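Local structure of lactaldehyde dehydrogenase (Methanocaldococcus jannaschii, 3PQA) at residues 245-250 against 277-283; 269-273 against 314-318; 353-359 against 372-378; 386-390 against 413-417. The protein oxidises lactaldehyde to lactate for coenzyme F420 biosynthesis, preferring NAD to NADP as the electron acceptor. One frame throughout, in Å; residues are numbered along the deposited sequence.

Contact 1 (245-250 against 277-283); sequences VNPNIV and SVGMILV
The carboxamide of Asn246 meets Ser277 at its edge: ND2 donates to Ser277 O at 2.9 Å in an almost straight N-H...O bond (173°), the acceptor lying in the amide plane. The second flat group, the amide of Asn248, is covered on one face by Val278, whose CG2 sits 3.7 Å from ND2 and equally far from OD1, while OD1 itself accepts from Ser425 N. Parallel strand bonding follows, with Asn248 N to Met280 O at 2.9 Å and Val250 N to Leu282 O at 2.7 Å. On the Pro247 and Ile249 side, Met280 turns its chain at chi3 (111°), which brings CE to 3.8 Å from Val245 CG1. Gly279 suits its place because a CB there would collide with the backbone of Val245 and Asn246. This is the beta-alpha-beta unit of strand 246-250, helix 256-268 and strand 278-284. Asn246 ND2 also donates to Cys275 O, and OD1 accepts from His396 N. With a leucine in place of Asn246, the carbonyls of Ser277 and Cys275 would probably lose a shared donor and that loop be freer to shift. One buried amide thus ties the backbone beside Cys275, probably the catalytic nucleophile, to the sheet.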
loop_
_atom_site.group_PDB
_atom_site.type_symbol
_atom_site.label_atom_id
_atom_site.label_comp_id
_atom_site.label_asym_id
_atom_site.label_seq_id
_atom_site.Cartn_x
_atom_site.Cartn_y
_atom_site.Cartn_z
ATOM N N VAL B 245 9.509 19.818 24.548
ATOM C CA VAL B 245 10.129 21.137 24.441
ATOM C C VAL B 245 10.686 21.197 23.030
ATOM O O VAL B 245 11.818 20.773 22.806
ATOM C CB VAL B 245 11.283 21.303 25.438
ATOM C CG1 VAL B 245 11.924 22.687 25.285
ATOM C CG2 VAL B 245 10.775 21.099 26.859
ATOM N N ASN B 246 9.891 21.694 22.081
ATOM C CA ASN B 246 10.174 21.452 20.662
ATOM C C ASN B 246 11.218 22.415 20.081
ATOM O O ASN B 246 10.965 23.603 19.997
ATOM C CB ASN B 246 8.876 21.497 19.869
ATOM C CG ASN B 246 7.836 20.557 20.425
ATOM O OD1 ASN B 246 8.004 19.350 20.403
ATOM N ND2 ASN B 246 6.772 21.115 20.940
ATOM N N PRO B 247 12.386 21.890 19.681
ATOM C CA PRO B 247 13.460 22.794 19.248
ATOM C C PRO B 247 13.283 23.239 17.813
ATOM O O PRO B 247 12.962 22.423 16.948
ATOM C CB PRO B 247 14.716 21.930 19.383
ATOM C CG PRO B 247 14.220 20.540 19.060
ATOM C CD PRO B 247 12.832 20.483 19.693
ATOM N N ASN B 248 13.482 24.538 17.594
ATOM C CA ASN B 248 13.369 25.129 16.273
ATOM C C ASN B 248 14.713 25.764 15.959
ATOM O O ASN B 248 15.151 26.630 16.673
ATOM C CB ASN B 248 12.244 26.175 16.267
ATOM C CG ASN B 248 10.842 25.549 16.290
ATOM O OD1 ASN B 248 10.101 25.660 15.313
ATOM N ND2 ASN B 248 10.461 24.918 17.411
ATOM N N ILE B 249 15.326 25.351 14.852
ATOM C CA ILE B 249 16.731 25.639 14.557
ATOM C C ILE B 249 16.805 26.590 13.383
ATOM O O ILE B 249 16.192 26.338 12.362
ATOM C CB ILE B 249 17.463 24.325 14.178
ATOM C CG1 ILE B 249 17.543 23.418 15.409
ATOM C CG2 ILE B 249 18.848 24.608 13.512
ATOM C CD1 ILE B 249 17.835 21.956 15.112
ATOM N N VAL B 250 17.568 27.670 13.528
ATOM C CA VAL B 250 17.677 28.656 12.457
ATOM C C VAL B 250 19.138 28.692 12.049
ATOM O O VAL B 250 19.978 29.198 12.809
ATOM C CB VAL B 250 17.224 30.061 12.918
ATOM C CG1 VAL B 250 17.381 31.109 11.785
ATOM C CG2 VAL B 250 15.780 30.036 13.417
ATOM N N SER B 277 3.999 23.497 20.078
ATOM C CA SER B 277 4.474 24.877 20.230
ATOM C C SER B 277 5.993 24.946 20.317
ATOM O O SER B 277 6.656 24.008 20.774
ATOM C CB SER B 277 3.901 25.518 21.512
ATOM O OG SER B 277 2.497 25.671 21.427
ATOM N N VAL B 278 6.542 26.053 19.835
ATOM C CA VAL B 278 7.973 26.288 19.884
ATOM C C VAL B 278 8.405 26.284 21.357
ATOM O O VAL B 278 7.868 27.050 22.169
ATOM C CB VAL B 278 8.317 27.652 19.233
ATOM C CG1 VAL B 278 9.783 28.074 19.515
ATOM C CG2 VAL B 278 8.015 27.610 17.716
ATOM N N GLY B 279 9.367 25.419 21.680
ATOM C CA GLY B 279 9.904 25.276 23.045
ATOM C C GLY B 279 11.247 25.957 23.224
ATOM O O GLY B 279 11.587 26.405 24.332
ATOM N N MET B 280 12.038 25.998 22.157
ATOM C CA MET B 280 13.311 26.739 22.177
ATOM C C MET B 280 13.692 27.075 20.752
ATOM O O MET B 280 13.302 26.365 19.816
ATOM C CB MET B 280 14.429 25.935 22.900
ATOM C CG MET B 280 14.926 24.635 22.226
ATOM S SD MET B 280 16.216 23.712 23.156
ATOM C CE MET B 280 15.308 22.229 23.664
ATOM N N ILE B 281 14.416 28.175 20.576
ATOM C CA ILE B 281 14.941 28.524 19.250
ATOM C C ILE B 281 16.455 28.483 19.384
ATOM O O ILE B 281 17.006 29.147 20.280
ATOM C CB ILE B 281 14.477 29.937 18.765
ATOM C CG1 ILE B 281 12.948 29.996 18.668
ATOM C CG2 ILE B 281 15.137 30.319 17.416
ATOM C CD1 ILE B 281 12.389 31.372 18.313
ATOM N N LEU B 282 17.097 27.674 18.537
ATOM C CA LEU B 282 18.547 27.669 18.387
ATOM C C LEU B 282 18.882 28.472 17.138
ATOM O O LEU B 282 18.342 28.212 16.065
ATOM C CB LEU B 282 19.085 26.233 18.299
ATOM C CG LEU B 282 18.538 25.235 19.324
ATOM C CD1 LEU B 282 19.159 23.854 19.116
ATOM C CD2 LEU B 282 18.807 25.737 20.733
ATOM N N VAL B 283 19.758 29.462 17.282
ATOM C CA VAL B 283 20.082 30.342 16.167
ATOM C C VAL B 283 21.593 30.474 16.022
ATOM O O VAL B 283 22.312 30.584 17.011
ATOM C CB VAL B 283 19.368 31.733 16.289
ATOM C CG1 VAL B 283 19.766 32.470 17.582
ATOM C CG2 VAL B 283 19.612 32.592 15.043
HETATM O O HOH W 1 7.652 23.094 23.424
#

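Contact 2 (269-273 against 314-318); sequences IYAGQ and VGPLI
Ala271 and Val314 bring the two backbones closest, their CA atoms 5.6 Å apart, yet the chains differ in kind. Residues 270-272 all have positive phi and form a tight left-handed turn, closed by Gly272 N to Ile269 O and Gln273 N to Tyr270 O; Gly272, with phi 75°, suits a conformation that disfavours most residue types. Segment 314-318 is largely extended and wraps past this turn. Ala271 points its CB into the wrap, 4.0 Å from Val314 CG1 and 3.8 Å from Leu317 CD2, where a small methyl fits closely against Gly315 O. The turn belongs to the loop between helix 256-268 and strand 278-284 of the aldehyde dehydrogenase fold, the loop that carries Cys275, the active-site cysteine by similarity. Gln273 does the polar work. Its CG lies anti to the carbonyl carbon (chi1 -54°) and the chain runs straight beyond it, a course that carries the amide across to the other segment: OE1 accepts from Ile318 N at 2.9 Å through a bent bond (133° at the hydrogen). NE2 donates to a water at 2.9 Å, and this water in turn donates to Pro316 O. The same NE2 lies 3.4 Å above one face of the Tyr270 ring, offset toward its rim. At the far end of that ring, OH is hydrogen-bonded to Ala84 O and touches Ile318 CD1, while Lys86 makes a cation-pi contact with the ring.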
loop_
_atom_site.group_PDB
_atom_site.type_symbol
_atom_site.label_atom_id
_atom_site.label_comp_id
_atom_site.label_asym_id
_atom_site.label_seq_id
_atom_site.Cartn_x
_atom_site.Cartn_y
_atom_site.Cartn_z
ATOM N N ILE B 269 0.751 31.150 18.815
ATOM C CA ILE B 269 -0.563 30.530 18.624
ATOM C C ILE B 269 -1.046 29.872 19.928
ATOM O O ILE B 269 -0.282 29.171 20.600
ATOM C CB ILE B 269 -0.540 29.504 17.456
ATOM C CG1 ILE B 269 -0.620 30.231 16.111
ATOM C CG2 ILE B 269 -1.680 28.455 17.577
ATOM C CD1 ILE B 269 -1.985 30.856 15.799
ATOM N N TYR B 270 -2.321 30.110 20.248
ATOM C CA TYR B 270 -2.971 29.656 21.489
ATOM C C TYR B 270 -2.096 29.854 22.736
ATOM O O TYR B 270 -2.061 29.014 23.636
ATOM C CB TYR B 270 -3.532 28.217 21.354
ATOM C CG TYR B 270 -4.489 27.827 22.482
ATOM C CD1 TYR B 270 -5.502 28.696 22.905
ATOM C CD2 TYR B 270 -4.371 26.604 23.126
ATOM C CE1 TYR B 270 -6.376 28.340 23.939
ATOM C CE2 TYR B 270 -5.235 26.241 24.169
ATOM C CZ TYR B 270 -6.237 27.110 24.562
ATOM O OH TYR B 270 -7.081 26.750 25.598
ATOM N N ALA B 271 -1.415 30.999 22.786
ATOM C CA ALA B 271 -0.572 31.375 23.940
ATOM C C ALA B 271 0.482 30.312 24.271
ATOM O O ALA B 271 0.860 30.129 25.427
ATOM C CB ALA B 271 -1.450 31.700 25.168
ATOM N N GLY B 272 0.934 29.577 23.253
ATOM C CA GLY B 272 1.918 28.515 23.439
ATOM C C GLY B 272 1.395 27.226 24.070
ATOM O O GLY B 272 2.186 26.349 24.438
ATOM N N GLN B 273 0.071 27.096 24.198
ATOM C CA GLN B 273 -0.523 25.914 24.831
ATOM C C GLN B 273 -0.816 24.836 23.784
ATOM O O GLN B 273 -1.936 24.328 23.688
ATOM C CB GLN B 273 -1.797 26.276 25.601
ATOM C CG GLN B 273 -1.580 27.385 26.614
ATOM C CD GLN B 273 -2.864 27.815 27.290
ATOM O OE1 GLN B 273 -3.059 27.558 28.483
ATOM N NE2 GLN B 273 -3.756 28.446 26.538
ATOM N N VAL B 314 -3.439 36.923 21.072
ATOM C CA VAL B 314 -3.060 36.076 22.210
ATOM C C VAL B 314 -4.041 36.248 23.370
ATOM O O VAL B 314 -4.177 37.349 23.919
ATOM C CB VAL B 314 -1.622 36.419 22.722
ATOM C CG1 VAL B 314 -1.216 35.508 23.894
ATOM C CG2 VAL B 314 -0.621 36.326 21.593
ATOM N N GLY B 315 -4.723 35.162 23.728
ATOM C CA GLY B 315 -5.611 35.155 24.892
ATOM C C GLY B 315 -4.913 34.655 26.149
ATOM O O GLY B 315 -3.682 34.507 26.175
ATOM N N PRO B 316 -5.692 34.380 27.205
ATOM C CA PRO B 316 -5.101 33.950 28.465
ATOM C C PRO B 316 -4.639 32.484 28.456
ATOM O O PRO B 316 -5.054 31.697 27.588
ATOM C CB PRO B 316 -6.264 34.092 29.438
ATOM C CG PRO B 316 -7.464 33.738 28.591
ATOM C CD PRO B 316 -7.168 34.354 27.247
ATOM N N LEU B 317 -3.793 32.140 29.421
ATOM C CA LEU B 317 -3.517 30.744 29.752
ATOM C C LEU B 317 -4.750 30.124 30.415
ATOM O O LEU B 317 -5.656 30.837 30.856
ATOM C CB LEU B 317 -2.286 30.631 30.654
ATOM C CG LEU B 317 -0.981 31.183 30.060
ATOM C CD1 LEU B 317 0.161 31.004 31.043
ATOM C CD2 LEU B 317 -0.658 30.490 28.732
ATOM N N ILE B 318 -4.783 28.795 30.485
ATOM C CA ILE B 318 -6.012 28.091 30.847
ATOM C C ILE B 318 -6.422 28.273 32.313
ATOM O O ILE B 318 -7.579 28.038 32.659
ATOM C CB ILE B 318 -5.922 26.587 30.510
ATOM C CG1 ILE B 318 -7.326 25.955 30.487
ATOM C CG2 ILE B 318 -4.991 25.882 31.503
ATOM C CD1 ILE B 318 -8.301 26.566 29.446
HETATM O O HOH W 2 -6.330 29.277 27.687
#

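Contact 3 (353-359 against 372-378); sequences PTILEVD and PVIPIIR
Glu357 and Arg378 reach each other through contrasting torsions. Glu357 holds CG anti to its own nitrogen (chi1 173°) and stays extended, carrying the carboxylate forward beyond its bridge partner Ile376. Arg378 has CG between the backbone N and the carbonyl carbon (chi1 81°) and bends again at chi3, which turns the guanidinium edge toward the carboxylate of Glu357 on the neighbouring strand. The two planes end nearly coplanar, 9° apart, and the grip is side-on: NE donates to OE2 of Glu357 at 2.7 Å and NH1 to OE1 at 2.9 Å, both on the syn side. NH2 turns to a second acid, Asp289, so the guanidinium joins two carboxylates and its rotation is probably well fixed. A water bonded to Glu357 OE2, Val358 O and Arg378 N fills the place where the next direct strand bond would fall.

Before it runs an unbroken parallel ladder of five bonds, from Thr354 N to Pro372 O at 2.8 Å through to Val358 N to Ile376 O at 2.9 Å. Pro375 is tolerated because its N faces the other neighbour, strand 278-284, and owes nothing to this ladder. Branched residues suit the extended backbone: Ile355 CG2 meets Ile376 CD1 at 3.6 Å on the face covered by helix 288-300. Near the end of the pair, Val358 CG2 lies 3.7 Å from Pro375 CB and equally close to Ile377 CG1. Strands whose axes approach to 4.6 Å, nearly parallel and slightly twisted, with helices packed against one face, are the construction of the alpha/beta catalytic domain of aldehyde dehydrogenases.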
loop_
_atom_site.group_PDB
_atom_site.type_symbol
_atom_site.label_atom_id
_atom_site.label_comp_id
_atom_site.label_asym_id
_atom_site.label_seq_id
_atom_site.Cartn_x
_atom_site.Cartn_y
_atom_site.Cartn_z
ATOM N N PRO B 353 3.484 37.724 25.771
ATOM C CA PRO B 353 4.604 37.184 24.999
ATOM C C PRO B 353 5.942 37.506 25.679
ATOM O O PRO B 353 6.244 38.677 25.959
ATOM C CB PRO B 353 4.449 37.882 23.650
ATOM C CG PRO B 353 2.957 37.956 23.487
ATOM C CD PRO B 353 2.442 38.278 24.885
ATOM N N THR B 354 6.697 36.453 25.973
ATOM C CA THR B 354 7.920 36.538 26.776
ATOM C C THR B 354 9.073 35.871 26.018
ATOM O O THR B 354 8.940 34.755 25.510
ATOM C CB THR B 354 7.694 35.901 28.168
ATOM O OG1 THR B 354 6.724 36.679 28.883
ATOM C CG2 THR B 354 8.981 35.836 28.981
ATOM N N ILE B 355 10.193 36.578 25.919
ATOM C CA ILE B 355 11.332 36.107 25.156
ATOM C C ILE B 355 12.580 36.337 25.997
ATOM O O ILE B 355 12.755 37.415 26.562
ATOM C CB ILE B 355 11.452 36.871 23.824
ATOM C CG1 ILE B 355 10.155 36.747 23.013
ATOM C CG2 ILE B 355 12.673 36.396 23.014
ATOM C CD1 ILE B 355 10.124 37.612 21.775
ATOM N N LEU B 356 13.421 35.313 26.097
ATOM C CA LEU B 356 14.680 35.425 26.814
ATOM C C LEU B 356 15.804 34.858 25.972
ATOM O O LEU B 356 15.602 33.897 25.224
ATOM C CB LEU B 356 14.633 34.643 28.129
ATOM C CG LEU B 356 13.652 35.051 29.229
ATOM C CD1 LEU B 356 12.310 34.364 29.028
ATOM C CD2 LEU B 356 14.221 34.680 30.581
ATOM N N GLU B 357 16.992 35.446 26.086
ATOM C CA GLU B 357 18.173 34.785 25.565
ATOM C C GLU B 357 18.787 34.001 26.711
ATOM O O GLU B 357 18.975 34.543 27.803
ATOM C CB GLU B 357 19.199 35.752 24.964
ATOM C CG GLU B 357 20.477 35.003 24.587
ATOM C CD GLU B 357 21.431 35.761 23.680
ATOM O OE1 GLU B 357 21.139 36.907 23.291
ATOM O OE2 GLU B 357 22.476 35.167 23.341
ATOM N N VAL B 358 19.059 32.721 26.471
ATOM C CA VAL B 358 19.584 31.835 27.512
ATOM C C VAL B 358 20.711 30.952 26.974
ATOM O O VAL B 358 20.963 30.930 25.760
ATOM C CB VAL B 358 18.460 30.945 28.128
ATOM C CG1 VAL B 358 17.266 31.790 28.584
ATOM C CG2 VAL B 358 17.992 29.881 27.129
ATOM N N ASP B 359 21.387 30.222 27.859
ATOM C CA ASP B 359 22.318 29.206 27.393
ATOM C C ASP B 359 21.681 27.820 27.453
ATOM O O ASP B 359 20.608 27.655 28.046
ATOM C CB ASP B 359 23.689 29.287 28.092
ATOM C CG ASP B 359 23.662 28.834 29.536
ATOM O OD1 ASP B 359 22.866 27.944 29.902
ATOM O OD2 ASP B 359 24.481 29.377 30.314
ATOM N N PRO B 372 3.476 31.312 26.527
ATOM C CA PRO B 372 4.113 32.092 25.464
ATOM C C PRO B 372 5.490 32.602 25.897
ATOM O O PRO B 372 5.746 33.805 25.880
ATOM C CB PRO B 372 3.134 33.248 25.258
ATOM C CG PRO B 372 2.558 33.472 26.653
ATOM C CD PRO B 372 2.450 32.092 27.256
ATOM N N VAL B 373 6.348 31.666 26.296
ATOM C CA VAL B 373 7.685 31.939 26.830
ATOM C C VAL B 373 8.720 31.234 25.948
ATOM O O VAL B 373 8.762 29.997 25.901
ATOM C CB VAL B 373 7.836 31.428 28.290
ATOM C CG1 VAL B 373 9.268 31.601 28.784
ATOM C CG2 VAL B 373 6.843 32.126 29.219
ATOM N N ILE B 374 9.553 32.031 25.271
ATOM C CA ILE B 374 10.483 31.518 24.270
ATOM C C ILE B 374 11.948 31.787 24.635
ATOM O O ILE B 374 12.396 32.945 24.595
ATOM C CB ILE B 374 10.212 32.131 22.874
ATOM C CG1 ILE B 374 8.710 32.101 22.525
ATOM C CG2 ILE B 374 11.109 31.467 21.798
ATOM C CD1 ILE B 374 8.061 30.684 22.530
ATOM N N PRO B 375 12.692 30.721 24.982
ATOM C CA PRO B 375 14.142 30.831 25.141
ATOM C C PRO B 375 14.827 30.751 23.785
ATOM O O PRO B 375 14.459 29.917 22.937
ATOM C CB PRO B 375 14.501 29.613 25.979
ATOM C CG PRO B 375 13.450 28.586 25.572
ATOM C CD PRO B 375 12.199 29.356 25.262
ATOM N N ILE B 376 15.801 31.634 23.587
ATOM C CA ILE B 376 16.600 31.667 22.370
ATOM C C ILE B 376 18.041 31.421 22.791
ATOM O O ILE B 376 18.529 32.071 23.721
ATOM C CB ILE B 376 16.498 33.035 21.655
ATOM C CG1 ILE B 376 15.047 33.293 21.203
ATOM C CG2 ILE B 376 17.476 33.089 20.461
ATOM C CD1 ILE B 376 14.771 34.698 20.707
ATOM N N ILE B 377 18.708 30.481 22.120
ATOM C CA ILE B 377 20.078 30.122 22.439
ATOM C C ILE B 377 20.925 30.341 21.207
ATOM O O ILE B 377 20.659 29.749 20.155
ATOM C CB ILE B 377 20.208 28.638 22.865
ATOM C CG1 ILE B 377 19.311 28.319 24.067
ATOM C CG2 ILE B 377 21.684 28.264 23.111
ATOM C CD1 ILE B 377 17.860 27.958 23.684
ATOM N N ARG B 378 21.937 31.201 21.310
ATOM C CA ARG B 378 22.831 31.387 20.169
ATOM C C ARG B 378 23.960 30.365 20.254
ATOM O O ARG B 378 24.515 30.122 21.331
ATOM C CB ARG B 378 23.354 32.833 20.058
ATOM C CG ARG B 378 24.519 33.190 20.968
ATOM C CD ARG B 378 24.955 34.627 20.722
ATOM N NE ARG B 378 23.904 35.579 21.077
ATOM C CZ ARG B 378 23.758 36.789 20.542
ATOM N NH1 ARG B 378 22.760 37.575 20.938
ATOM N NH2 ARG B 378 24.602 37.217 19.605
HETATM O O HOH W 3 22.478 32.248 23.878
#

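Contact 4 (386-390 against 413-417); sequences DIANS and NLEFG
Hydrogen bonding centres on Asn389, whose amide serves two backbone groups of the other segment. OD1 accepts from Glu415 N at 2.9 Å in an almost straight bond (172°), although the donor stands well tilted from the carbonyl plane. ND2 donates to Asn413 O at 3.0 Å, close to the amide plane; that carbonyl belongs to the last residue of helix 404-413. By stacking, the Glu415 carboxylate lies against the Asn389 amide, the planes 8° apart and OE1 3.7 Å from Asn389 CB, while OE1 also forms a salt bridge with Lys438. Apolar contact is confined to Ala388, whose CB meets Leu414 CD2 at 3.6 Å; so small a side chain lets the helix end come close. The Phe416 ring offers its edge to a carbonyl, with CZ 3.3 Å from Ala388 O in the ring plane. Glu415 is the centre of an inverse gamma turn, and Lys458 of the second subunit donates to Leu414 O. With an aspartate in place of Asn389, Asn413 O would probably lose its donor and a second negative charge would face Glu415. A neutral amide, donor and acceptor at once, thus serves both helix end and turn, and probably sits beside the stacked acid with less electrostatic cost than a second carboxylate.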
loop_
_atom_site.group_PDB
_atom_site.type_symbol
_atom_site.label_atom_id
_atom_site.label_comp_id
_atom_site.label_asym_id
_atom_site.label_seq_id
_atom_site.Cartn_x
_atom_site.Cartn_y
_atom_site.Cartn_z
ATOM N N ASP B 386 22.902 18.150 18.930
ATOM C CA ASP B 386 23.050 17.687 20.314
ATOM C C ASP B 386 22.141 18.453 21.276
ATOM O O ASP B 386 21.487 17.832 22.114
ATOM C CB ASP B 386 24.512 17.739 20.773
ATOM C CG ASP B 386 25.378 16.636 20.140
ATOM O OD1 ASP B 386 24.852 15.576 19.695
ATOM O OD2 ASP B 386 26.611 16.830 20.117
ATOM N N ILE B 387 22.059 19.780 21.142
ATOM C CA ILE B 387 21.151 20.549 22.009
ATOM C C ILE B 387 19.688 20.141 21.753
ATOM O O ILE B 387 18.914 19.888 22.695
ATOM C CB ILE B 387 21.298 22.071 21.836
ATOM C CG1 ILE B 387 22.681 22.541 22.313
ATOM C CG2 ILE B 387 20.194 22.796 22.604
ATOM C CD1 ILE B 387 23.067 23.918 21.765
ATOM N N ALA B 388 19.316 20.082 20.478
ATOM C CA ALA B 388 17.957 19.700 20.086
ATOM C C ALA B 388 17.544 18.336 20.651
ATOM O O ALA B 388 16.394 18.169 21.077
ATOM C CB ALA B 388 17.818 19.731 18.548
ATOM N N ASN B 389 18.482 17.385 20.665
ATOM C CA ASN B 389 18.206 16.001 21.095
ATOM C C ASN B 389 18.396 15.755 22.588
ATOM O O ASN B 389 18.265 14.622 23.057
ATOM C CB ASN B 389 19.096 15.023 20.329
ATOM C CG ASN B 389 18.679 14.854 18.877
ATOM O OD1 ASN B 389 17.538 15.117 18.505
ATOM N ND2 ASN B 389 19.593 14.353 18.069
ATOM N N SER B 390 18.708 16.811 23.327
ATOM C CA SER B 390 19.137 16.663 24.717
ATOM C C SER B 390 18.013 16.523 25.759
ATOM O O SER B 390 18.293 16.426 26.969
ATOM C CB SER B 390 20.073 17.817 25.099
ATOM O OG SER B 390 19.354 19.032 25.163
ATOM N N ASN B 413 18.924 13.129 11.614
ATOM C CA ASN B 413 19.546 13.019 12.924
ATOM C C ASN B 413 18.785 13.598 14.100
ATOM O O ASN B 413 19.133 13.317 15.248
ATOM C CB ASN B 413 20.969 13.580 12.854
ATOM C CG ASN B 413 21.877 12.703 12.040
ATOM O OD1 ASN B 413 21.929 11.493 12.245
ATOM N ND2 ASN B 413 22.600 13.300 11.109
ATOM N N LEU B 414 17.752 14.394 13.822
ATOM C CA LEU B 414 16.868 14.890 14.874
ATOM C C LEU B 414 15.962 13.761 15.366
ATOM O O LEU B 414 15.230 13.145 14.575
ATOM C CB LEU B 414 16.035 16.071 14.352
ATOM C CG LEU B 414 16.829 17.371 14.175
ATOM C CD1 LEU B 414 16.031 18.353 13.367
ATOM C CD2 LEU B 414 17.142 17.952 15.547
ATOM N N GLU B 415 16.001 13.523 16.676
ATOM C CA GLU B 415 15.311 12.403 17.309
ATOM C C GLU B 415 13.880 12.809 17.677
ATOM O O GLU B 415 13.532 12.964 18.850
ATOM C CB GLU B 415 16.122 11.924 18.528
ATOM C CG GLU B 415 17.423 11.211 18.135
ATOM C CD GLU B 415 18.426 11.026 19.279
ATOM O OE1 GLU B 415 18.163 11.460 20.420
ATOM O OE2 GLU B 415 19.491 10.427 19.025
ATOM N N PHE B 416 13.049 12.970 16.644
ATOM C CA PHE B 416 11.691 13.495 16.801
ATOM C C PHE B 416 10.700 12.733 15.938
ATOM O O PHE B 416 11.074 12.168 14.895
ATOM C CB PHE B 416 11.675 15.002 16.468
ATOM C CG PHE B 416 12.358 15.831 17.515
ATOM C CD1 PHE B 416 11.625 16.382 18.567
ATOM C CD2 PHE B 416 13.754 15.999 17.494
ATOM C CE1 PHE B 416 12.277 17.112 19.588
ATOM C CE2 PHE B 416 14.407 16.725 18.502
ATOM C CZ PHE B 416 13.664 17.292 19.531
ATOM N N GLY B 417 9.435 12.734 16.359
ATOM C CA GLY B 417 8.347 12.185 15.538
ATOM C C GLY B 417 8.050 12.979 14.273
ATOM O O GLY B 417 7.533 12.428 13.285
#

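How the contacts relate
Contacts 1, 3 and 4 are gathered round one mixed sheet. Strand 278-284 of contact 1 pairs with strand 373-379 of contact 3, putting their centres about 9 Å apart, and contact 4 packs against the Pro247 side of contact 1, about 11 Å between centres. Contact 2 lies beyond the sheet, its centre about 18 Å from that of contact 1 and about 17 Å from that of contact 3, yet touches both, through Gly272 with Ser277 and Ala271 with Pro372. Contacts 2 and 4 are farthest apart, about 26 Å between centres. Along the chain, contacts 1 and 2 interleave, then 3 and 4 follow. The loop holding Cys275 is thus flanked by contacts 1 and 2, while contact 4 extends to a subunit interface.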